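Local coordinates for acetyl-CoA hydrolase/transferase family protein (Porphyromonas gingivalis, PDB 2NVV) that probably hydrolyses acetyl-CoA or moves CoA between acetate and other carboxylates through a glutamyl-CoA thioester, and binds zinc, at residues I231-E242 and V421-R432; A263-N273 and Q287-R298. All coordinates share one frame; numbering follows the deposited sequence.

Interaction 1. Residues I231-E242 and V421-R432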
loop_
_atom_site.group_PDB
_atom_site.type_symbol
_atom_site.label_atom_id
_atom_site.label_comp_id
_atom_site.label_asym_id
_atom_site.label_seq_id
_atom_site.Cartn_x
_atom_site.Cartn_y
_atom_site.Cartn_z
ATOM N N ILE A 231 24.186 -11.132 4.611
ATOM C CA ILE A 231 22.965 -10.539 4.101
ATOM C C ILE A 231 23.240 -9.628 2.910
ATOM O O ILE A 231 22.608 -9.760 1.863
ATOM C CB ILE A 231 22.235 -9.733 5.211
ATOM C CG1 ILE A 231 21.642 -10.695 6.241
ATOM C CG2 ILE A 231 21.150 -8.838 4.586
ATOM C CD1 ILE A 231 21.015 -10.037 7.430
ATOM N N GLY A 232 24.183 -8.709 3.067
ATOM C CA GLY A 232 24.511 -7.795 1.986
ATOM C C GLY A 232 24.933 -8.476 0.691
ATOM O O GLY A 232 24.601 -8.018 -0.402
ATOM N N ASP A 233 25.675 -9.572 0.808
ATOM C CA ASP A 233 26.142 -10.297 -0.357
ATOM C C ASP A 233 24.971 -10.965 -1.030
ATOM O O ASP A 233 24.861 -10.961 -2.262
ATOM C CB ASP A 233 27.161 -11.368 0.046
ATOM C CG ASP A 233 27.863 -11.988 -1.159
ATOM O OD1 ASP A 233 28.771 -11.337 -1.714
ATOM O OD2 ASP A 233 27.494 -13.110 -1.561
ATOM N N ASN A 234 24.090 -11.550 -0.228
ATOM C CA ASN A 234 22.933 -12.228 -0.786
ATOM C C ASN A 234 22.072 -11.285 -1.603
ATOM O O ASN A 234 21.589 -11.659 -2.671
ATOM C CB ASN A 234 22.105 -12.871 0.316
ATOM C CG ASN A 234 22.847 -13.988 1.006
ATOM O OD1 ASN A 234 23.769 -14.557 0.444
ATOM N ND2 ASN A 234 22.438 -14.315 2.226
ATOM N N VAL A 235 21.890 -10.065 -1.103
ATOM C CA VAL A 235 21.098 -9.065 -1.801
ATOM C C VAL A 235 21.709 -8.752 -3.154
ATOM O O VAL A 235 21.034 -8.812 -4.173
ATOM C CB VAL A 235 21.007 -7.758 -0.998
ATOM C CG1 VAL A 235 20.190 -6.732 -1.776
ATOM C CG2 VAL A 235 20.376 -8.023 0.359
ATOM N N ALA A 236 22.995 -8.424 -3.155
ATOM C CA ALA A 236 23.711 -8.097 -4.388
ATOM C C ALA A 236 23.750 -9.255 -5.394
ATOM O O ALA A 236 23.538 -9.046 -6.594
ATOM C CB ALA A 236 25.118 -7.658 -4.055
ATOM N N ALA A 237 24.022 -10.467 -4.917
ATOM C CA ALA A 237 24.067 -11.625 -5.807
ATOM C C ALA A 237 22.685 -11.963 -6.387
ATOM O O ALA A 237 22.566 -12.417 -7.525
ATOM C CB ALA A 237 24.623 -12.823 -5.064
ATOM N N PHE A 238 21.642 -11.756 -5.598
ATOM C CA PHE A 238 20.289 -12.032 -6.042
ATOM C C PHE A 238 19.951 -11.098 -7.200
ATOM O O PHE A 238 19.461 -11.522 -8.250
ATOM C CB PHE A 238 19.314 -11.802 -4.886
ATOM C CG PHE A 238 17.867 -11.734 -5.306
ATOM C CD1 PHE A 238 17.225 -12.848 -5.826
ATOM C CD2 PHE A 238 17.149 -10.547 -5.175
ATOM C CE1 PHE A 238 15.894 -12.791 -6.210
ATOM C CE2 PHE A 238 15.815 -10.480 -5.560
ATOM C CZ PHE A 238 15.185 -11.610 -6.078
ATOM N N LEU A 239 20.237 -9.820 -7.000
ATOM C CA LEU A 239 19.967 -8.817 -8.008
ATOM C C LEU A 239 20.673 -9.085 -9.339
ATOM O O LEU A 239 20.027 -9.028 -10.391
ATOM C CB LEU A 239 20.311 -7.429 -7.455
ATOM C CG LEU A 239 19.126 -6.600 -6.915
ATOM C CD1 LEU A 239 17.999 -7.482 -6.439
ATOM C CD2 LEU A 239 19.604 -5.686 -5.803
ATOM N N VAL A 240 21.973 -9.390 -9.324
ATOM C CA VAL A 240 22.648 -9.657 -10.597
ATOM C C VAL A 240 22.005 -10.904 -11.215
ATOM O O VAL A 240 21.834 -11.010 -12.425
ATOM C CB VAL A 240 24.186 -9.917 -10.440
ATOM C CG1 VAL A 240 24.795 -8.914 -9.491
ATOM C CG2 VAL A 240 24.449 -11.321 -9.965
ATOM N N SER A 241 21.625 -11.835 -10.356
ATOM C CA SER A 241 21.030 -13.076 -10.795
ATOM C C SER A 241 19.694 -12.855 -11.473
ATOM O O SER A 241 19.328 -13.574 -12.413
ATOM C CB SER A 241 20.872 -13.992 -9.594
ATOM O OG SER A 241 20.095 -15.113 -9.933
ATOM N N GLU A 242 18.961 -11.853 -10.993
ATOM C CA GLU A 242 17.656 -11.507 -11.540
ATOM C C GLU A 242 17.792 -10.851 -12.892
ATOM O O GLU A 242 16.971 -11.085 -13.781
ATOM C CB GLU A 242 16.916 -10.567 -10.587
ATOM C CG GLU A 242 16.369 -11.260 -9.353
ATOM C CD GLU A 242 15.446 -12.405 -9.712
ATOM O OE1 GLU A 242 14.328 -12.141 -10.213
ATOM O OE2 GLU A 242 15.847 -13.570 -9.506
ATOM N N VAL A 421 10.265 -10.385 -1.789
ATOM C CA VAL A 421 11.460 -11.157 -1.477
ATOM C C VAL A 421 11.964 -10.904 -0.061
ATOM O O VAL A 421 11.913 -9.774 0.427
ATOM C CB VAL A 421 12.597 -10.804 -2.440
ATOM C CG1 VAL A 421 13.797 -11.681 -2.176
ATOM C CG2 VAL A 421 12.117 -10.940 -3.877
ATOM N N ILE A 422 12.444 -11.962 0.591
ATOM C CA ILE A 422 12.990 -11.856 1.943
ATOM C C ILE A 422 14.399 -12.457 1.930
ATOM O O ILE A 422 14.640 -13.502 1.318
ATOM C CB ILE A 422 12.118 -12.605 2.967
ATOM C CG1 ILE A 422 10.702 -12.035 2.966
ATOM C CG2 ILE A 422 12.707 -12.457 4.350
ATOM C CD1 ILE A 422 9.763 -12.724 3.939
ATOM N N ILE A 423 15.332 -11.800 2.609
ATOM C CA ILE A 423 16.704 -12.271 2.632
ATOM C C ILE A 423 17.402 -12.182 3.996
ATOM O O ILE A 423 17.416 -11.130 4.635
ATOM C CB ILE A 423 17.547 -11.468 1.619
ATOM C CG1 ILE A 423 17.002 -11.678 0.214
ATOM C CG2 ILE A 423 19.010 -11.878 1.702
ATOM C CD1 ILE A 423 17.611 -10.763 -0.826
ATOM N N SER A 424 17.978 -13.289 4.445
ATOM C CA SER A 424 18.728 -13.287 5.700
ATOM C C SER A 424 20.139 -13.780 5.363
ATOM O O SER A 424 20.496 -13.888 4.192
ATOM C CB SER A 424 18.069 -14.191 6.753
ATOM O OG SER A 424 18.169 -15.558 6.413
ATOM N N GLU A 425 20.947 -14.064 6.370
ATOM C CA GLU A 425 22.299 -14.536 6.112
ATOM C C GLU A 425 22.311 -15.945 5.520
ATOM O O GLU A 425 23.288 -16.356 4.888
ATOM C CB GLU A 425 23.125 -14.523 7.397
ATOM C CG GLU A 425 22.709 -15.549 8.468
ATOM C CD GLU A 425 21.544 -15.108 9.350
ATOM O OE1 GLU A 425 21.339 -15.746 10.397
ATOM O OE2 GLU A 425 20.827 -14.147 9.015
ATOM N N TRP A 426 21.211 -16.667 5.711
ATOM C CA TRP A 426 21.071 -18.033 5.238
ATOM C C TRP A 426 20.702 -18.206 3.770
ATOM O O TRP A 426 20.938 -19.265 3.201
ATOM C CB TRP A 426 20.045 -18.756 6.102
ATOM C CG TRP A 426 20.484 -18.904 7.513
ATOM C CD1 TRP A 426 19.844 -18.448 8.624
ATOM C CD2 TRP A 426 21.665 -19.569 7.972
ATOM N NE1 TRP A 426 20.556 -18.787 9.754
ATOM C CE2 TRP A 426 21.677 -19.476 9.377
ATOM C CE3 TRP A 426 22.714 -20.238 7.330
ATOM C CZ2 TRP A 426 22.695 -20.027 10.151
ATOM C CZ3 TRP A 426 23.724 -20.783 8.099
ATOM C CH2 TRP A 426 23.708 -20.674 9.495
ATOM N N GLY A 427 20.121 -17.181 3.157
ATOM C CA GLY A 427 19.738 -17.297 1.760
ATOM C C GLY A 427 18.592 -16.374 1.432
ATOM O O GLY A 427 18.200 -15.569 2.270
ATOM N N VAL A 428 18.052 -16.489 0.223
ATOM C CA VAL A 428 16.954 -15.624 -0.187
ATOM C C VAL A 428 15.681 -16.406 -0.514
ATOM O O VAL A 428 15.736 -17.505 -1.073
ATOM C CB VAL A 428 17.348 -14.773 -1.424
ATOM C CG1 VAL A 428 18.809 -14.380 -1.336
ATOM C CG2 VAL A 428 17.071 -15.524 -2.693
ATOM N N ALA A 429 14.537 -15.830 -0.163
ATOM C CA ALA A 429 13.250 -16.464 -0.425
ATOM C C ALA A 429 12.424 -15.600 -1.359
ATOM O O ALA A 429 11.864 -14.596 -0.947
ATOM C CB ALA A 429 12.491 -16.693 0.884
ATOM N N ASP A 430 12.370 -15.988 -2.625
ATOM C CA ASP A 430 11.593 -15.254 -3.610
ATOM C C ASP A 430 10.157 -15.725 -3.430
ATOM O O ASP A 430 9.829 -16.881 -3.702
ATOM C CB ASP A 430 12.076 -15.576 -5.019
ATOM C CG ASP A 430 11.631 -14.547 -6.029
ATOM O OD1 ASP A 430 10.514 -14.008 -5.872
ATOM O OD2 ASP A 430 12.392 -14.287 -6.983
ATOM N N LEU A 431 9.306 -14.817 -2.977
ATOM C CA LEU A 431 7.916 -15.132 -2.697
ATOM C C LEU A 431 6.953 -15.028 -3.872
ATOM O O LEU A 431 5.808 -15.472 -3.779
ATOM C CB LEU A 431 7.429 -14.229 -1.561
ATOM C CG LEU A 431 7.787 -14.572 -0.106
ATOM C CD1 LEU A 431 9.123 -15.260 -0.015
ATOM C CD2 LEU A 431 7.754 -13.312 0.722
ATOM N N ARG A 432 7.415 -14.455 -4.976
ATOM C CA ARG A 432 6.556 -14.274 -6.147
ATOM C C ARG A 432 6.014 -15.552 -6.767
ATOM O O ARG A 432 6.727 -16.531 -6.939
ATOM C CB ARG A 432 7.286 -13.447 -7.212
ATOM C CG ARG A 432 7.460 -11.981 -6.830
ATOM C CD ARG A 432 8.434 -11.283 -7.745
ATOM N NE ARG A 432 9.766 -11.871 -7.644
ATOM C CZ ARG A 432 10.825 -11.454 -8.330
ATOM N NH1 ARG A 432 11.986 -12.058 -8.164
ATOM N NH2 ARG A 432 10.726 -10.437 -9.176
#

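Interaction 2. Residues A263-N273 and Q287-R298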
loop_
_atom_site.group_PDB
_atom_site.type_symbol
_atom_site.label_atom_id
_atom_site.label_comp_id
_atom_site.label_asym_id
_atom_site.label_seq_id
_atom_site.Cartn_x
_atom_site.Cartn_y
_atom_site.Cartn_z
ATOM N N ALA A 263 21.993 -2.166 5.557
ATOM C CA ALA A 263 21.970 -1.255 4.418
ATOM C C ALA A 263 23.391 -0.963 3.951
ATOM O O ALA A 263 23.678 -1.013 2.756
ATOM C CB ALA A 263 21.283 0.045 4.804
ATOM N N ASN A 264 24.272 -0.647 4.898
ATOM C CA ASN A 264 25.667 -0.352 4.583
ATOM C C ASN A 264 26.336 -1.544 3.922
ATOM O O ASN A 264 27.127 -1.385 2.995
ATOM C CB ASN A 264 26.434 0.003 5.852
ATOM C CG ASN A 264 26.036 1.336 6.411
ATOM O OD1 ASN A 264 26.309 1.638 7.571
ATOM N ND2 ASN A 264 25.395 2.151 5.592
ATOM N N ALA A 265 26.013 -2.732 4.407
ATOM C CA ALA A 265 26.577 -3.956 3.860
ATOM C C ALA A 265 26.043 -4.183 2.449
ATOM O O ALA A 265 26.794 -4.568 1.545
ATOM C CB ALA A 265 26.228 -5.143 4.760
ATOM N N VAL A 266 24.746 -3.939 2.263
ATOM C CA VAL A 266 24.117 -4.108 0.963
ATOM C C VAL A 266 24.782 -3.175 -0.043
ATOM O O VAL A 266 25.220 -3.613 -1.111
ATOM C CB VAL A 266 22.595 -3.830 1.040
ATOM C CG1 VAL A 266 21.983 -3.845 -0.345
ATOM C CG2 VAL A 266 21.932 -4.892 1.886
ATOM N N LEU A 267 24.880 -1.895 0.309
ATOM C CA LEU A 267 25.516 -0.916 -0.565
ATOM C C LEU A 267 26.948 -1.314 -0.903
ATOM O O LEU A 267 27.376 -1.204 -2.048
ATOM C CB LEU A 267 25.500 0.466 0.093
ATOM C CG LEU A 267 24.114 1.120 0.168
ATOM C CD1 LEU A 267 24.146 2.311 1.103
ATOM C CD2 LEU A 267 23.675 1.530 -1.220
ATOM N N GLY A 268 27.686 -1.776 0.102
ATOM C CA GLY A 268 29.059 -2.196 -0.122
ATOM C C GLY A 268 29.119 -3.374 -1.076
ATOM O O GLY A 268 29.924 -3.391 -2.003
ATOM N N ALA A 269 28.250 -4.357 -0.854
ATOM C CA ALA A 269 28.214 -5.542 -1.699
ATOM C C ALA A 269 27.948 -5.170 -3.155
ATOM O O ALA A 269 28.617 -5.654 -4.059
ATOM C CB ALA A 269 27.160 -6.493 -1.196
ATOM N N LEU A 270 26.968 -4.303 -3.376
ATOM C CA LEU A 270 26.626 -3.844 -4.716
ATOM C C LEU A 270 27.852 -3.220 -5.380
ATOM O O LEU A 270 28.167 -3.519 -6.528
ATOM C CB LEU A 270 25.495 -2.810 -4.642
ATOM C CG LEU A 270 24.119 -3.287 -4.164
ATOM C CD1 LEU A 270 23.258 -2.072 -3.836
ATOM C CD2 LEU A 270 23.442 -4.158 -5.231
ATOM N N GLY A 271 28.535 -2.345 -4.647
ATOM C CA GLY A 271 29.718 -1.701 -5.174
ATOM C C GLY A 271 30.825 -2.687 -5.517
ATOM O O GLY A 271 31.572 -2.481 -6.479
ATOM N N ASP A 272 30.938 -3.765 -4.749
ATOM C CA ASP A 272 31.985 -4.747 -5.004
ATOM C C ASP A 272 31.620 -5.849 -6.003
ATOM O O ASP A 272 32.475 -6.641 -6.406
ATOM C CB ASP A 272 32.449 -5.367 -3.687
ATOM C CG ASP A 272 33.557 -4.553 -3.013
ATOM O OD1 ASP A 272 34.025 -4.975 -1.932
ATOM O OD2 ASP A 272 33.970 -3.495 -3.556
ATOM N N ASN A 273 30.358 -5.914 -6.407
ATOM C CA ASN A 273 29.954 -6.919 -7.375
ATOM C C ASN A 273 29.986 -6.245 -8.745
ATOM O O ASN A 273 29.122 -5.430 -9.069
ATOM C CB ASN A 273 28.551 -7.428 -7.062
ATOM C CG ASN A 273 28.221 -8.695 -7.807
ATOM O OD1 ASN A 273 28.306 -8.745 -9.031
ATOM N ND2 ASN A 273 27.845 -9.734 -7.071
ATOM N N GLN A 287 23.236 8.186 2.935
ATOM C CA GLN A 287 24.204 8.012 4.008
ATOM C C GLN A 287 25.645 7.992 3.514
ATOM O O GLN A 287 25.909 8.097 2.313
ATOM C CB GLN A 287 23.909 6.722 4.775
ATOM C CG GLN A 287 24.077 5.459 3.943
ATOM C CD GLN A 287 22.782 4.988 3.301
ATOM O OE1 GLN A 287 22.092 4.120 3.841
ATOM N NE2 GLN A 287 22.445 5.558 2.153
ATOM N N ASP A 288 26.581 7.862 4.454
ATOM C CA ASP A 288 28.001 7.821 4.129
ATOM C C ASP A 288 28.297 6.752 3.093
ATOM O O ASP A 288 29.010 7.001 2.126
ATOM C CB ASP A 288 28.831 7.539 5.379
ATOM C CG ASP A 288 28.851 8.699 6.344
ATOM O OD1 ASP A 288 29.457 8.565 7.420
ATOM O OD2 ASP A 288 28.276 9.753 6.036
ATOM N N ALA A 289 27.743 5.562 3.300
ATOM C CA ALA A 289 27.966 4.442 2.386
ATOM C C ALA A 289 27.700 4.797 0.926
ATOM O O ALA A 289 28.410 4.333 0.036
ATOM C CB ALA A 289 27.118 3.251 2.797
ATOM N N VAL A 290 26.682 5.620 0.683
ATOM C CA VAL A 290 26.337 6.039 -0.681
ATOM C C VAL A 290 27.399 6.988 -1.219
ATOM O O VAL A 290 27.853 6.864 -2.356
ATOM C CB VAL A 290 24.947 6.743 -0.717
ATOM C CG1 VAL A 290 24.722 7.410 -2.061
ATOM C CG2 VAL A 290 23.849 5.731 -0.443
ATOM N N ILE A 291 27.798 7.936 -0.382
ATOM C CA ILE A 291 28.822 8.906 -0.759
ATOM C C ILE A 291 30.119 8.186 -1.149
ATOM O O ILE A 291 30.756 8.527 -2.149
ATOM C CB ILE A 291 29.098 9.864 0.408
ATOM C CG1 ILE A 291 27.788 10.527 0.834
ATOM C CG2 ILE A 291 30.134 10.889 0.009
ATOM C CD1 ILE A 291 27.151 11.364 -0.253
ATOM N N ALA A 292 30.496 7.185 -0.356
ATOM C CA ALA A 292 31.710 6.421 -0.600
ATOM C C ALA A 292 31.704 5.788 -1.987
ATOM O O ALA A 292 32.700 5.856 -2.705
ATOM C CB ALA A 292 31.869 5.337 0.477
ATOM N N LEU A 293 30.581 5.166 -2.353
ATOM C CA LEU A 293 30.425 4.531 -3.655
ATOM C C LEU A 293 30.383 5.565 -4.766
ATOM O O LEU A 293 30.771 5.294 -5.907
ATOM C CB LEU A 293 29.144 3.699 -3.685
ATOM C CG LEU A 293 29.210 2.451 -2.807
ATOM C CD1 LEU A 293 27.875 1.718 -2.831
ATOM C CD2 LEU A 293 30.345 1.548 -3.306
HETATM N N MSE A 294 29.907 6.755 -4.418
HETATM C CA MSE A 294 29.804 7.862 -5.355
HETATM C C MSE A 294 31.203 8.337 -5.760
HETATM O O MSE A 294 31.470 8.594 -6.938
HETATM C CB MSE A 294 29.026 8.999 -4.697
HETATM C CG MSE A 294 28.426 9.976 -5.660
HETATM SE SE MSE A 294 27.192 11.138 -4.754
HETATM C CE MSE A 294 27.959 12.830 -5.305
ATOM N N LYS A 295 32.095 8.450 -4.774
ATOM C CA LYS A 295 33.467 8.892 -5.033
ATOM C C LYS A 295 34.233 7.877 -5.894
ATOM O O LYS A 295 35.227 8.215 -6.532
ATOM C CB LYS A 295 34.205 9.112 -3.718
ATOM C CG LYS A 295 33.444 9.962 -2.727
ATOM C CD LYS A 295 34.328 11.043 -2.136
ATOM C CE LYS A 295 35.524 10.472 -1.415
ATOM N NZ LYS A 295 36.485 11.560 -1.113
ATOM N N LYS A 296 33.761 6.635 -5.910
ATOM C CA LYS A 296 34.399 5.599 -6.711
ATOM C C LYS A 296 33.659 5.402 -8.037
ATOM O O LYS A 296 33.906 4.431 -8.765
ATOM C CB LYS A 296 34.433 4.279 -5.935
ATOM C CG LYS A 296 35.124 4.375 -4.580
ATOM C CD LYS A 296 35.410 3.003 -4.003
ATOM C CE LYS A 296 34.128 2.192 -3.805
ATOM N NZ LYS A 296 34.418 0.777 -3.395
ATOM N N GLY A 297 32.745 6.322 -8.338
ATOM C CA GLY A 297 31.988 6.238 -9.575
ATOM C C GLY A 297 31.025 5.060 -9.576
ATOM O O GLY A 297 30.380 4.758 -10.586
ATOM N N ARG A 298 30.921 4.398 -8.431
ATOM C CA ARG A 298 30.050 3.247 -8.272
ATOM C C ARG A 298 28.579 3.674 -8.303
ATOM O O ARG A 298 27.729 2.976 -8.854
ATOM C CB ARG A 298 30.392 2.557 -6.955
ATOM C CG ARG A 298 29.475 1.428 -6.570
ATOM C CD ARG A 298 29.206 0.477 -7.734
ATOM N NE ARG A 298 30.407 -0.124 -8.334
ATOM C CZ ARG A 298 30.348 -1.086 -9.243
ATOM N NH1 ARG A 298 29.167 -1.540 -9.637
ATOM N NH2 ARG A 298 31.463 -1.588 -9.761
#

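Interaction 1. Residues I231-E242 and V421-R432
A helix laid over a beta hairpin at the edge of a mixed five-stranded sheet makes this contact: 231-242, part of helix 226-245, covers strands 421-424 and 427-430, the latter being the outermost strand within this chain. At the turn, Ile231 sets CG1 3.4 Å from Glu425 N, and Asn234 reaches toward the hairpin with its amide. Asn234 ND2 donates to Ser424 O (2.8 Å), which lies in the amide plane, and weakly to Glu425 O; one NH2 group is thus shared by two successive carbonyls where the chain enters the turn. Ile423 fills the middle, its CG2 against Asn234 CB and its CD1 against Val235 CA and CG2. Phe238, with CG anti to the backbone N (chi1 166°), brings its ring to Val421 and Val428, with Val421 CG1 over one face; Phe238 CZ comes 3.8 Å from Val421 CG2. Asp430 OD2 sits at the ring edge, in plane. Beyond it, Asp430 forms an Asx turn and is gripped side-on by NE and NH1 of Arg432, whose guanidinium also makes a cation-pi contact with Phe116 of the second subunit. Glu242 has another partner in Arg247. Arg432 NH1 makes a salt bridge to Glu242 OE1 at 3.1 Å, coming from above the carboxylate plane.

Interaction 2. Residues A263-N273 and Q287-R298
Leu267 pushes its CD1 methyl against Ala289 CB at 3.5 Å, with Val290 CG2 and the amide carbon of Gln287 close round the same methyl. Its CG lies anti to the carbonyl carbon (chi1 -71°), which carries the branch across to helix 288-295. The two helices run nearly parallel, 13° apart with axes 9.4 Å from each other. On the way between them, strand 279-282 supplies Met281, which touches both Leu267 and Val290. Asn264 ND2 adds a packing contact to Ala289 CB at the N-terminal end. Leu293 CD1 packs on Leu267 CB, and Leu293 CD2 meets Gly271 CA at 3.8 Å. Gly271 has no side chain, and this lets Leu293 and Arg298 close in on its backbone. Arg298 is bent at chi2 and chi3, laying CG and CD along Gly271 CA and one guanidinium face over Gly271 O. The angle is too poor for a hydrogen bond, although Arg298 NE is 3.2 Å from Gly271 O; NH1 bonds weakly to Ile276 O. With no hydrogen bond or salt bridge between the segments, the pairing rests mainly on van der Waals packing, including the arginine against the Gly271 backbone, while the carbonyl-rich C-terminal end of helix 261-272 probably offers its charge a favourable electrostatic setting.

After the N-terminal parallel sheet, helix 226-245 is the first element of these contacts and leads through strand 255-257 into helix 261-272. Interaction 2 then closes a short loop of 13 residues, joining that helix to helix 288-295 across strands 279-282 and 285-286. Interaction 1 closes only much later, when the hairpin 421-432 returns to 231-242 after 178 intervening residues, so the whole of interaction 2 falls within its span. The two contacts share a border where helices 226-245 and 261-272 pack together: Ala236 CB meets Ala269 CB at 3.7 Å, and Val235 touches Val266. Together they connect helix 288-295, through two neighbouring helices, to the edge hairpin of the five-stranded sheet.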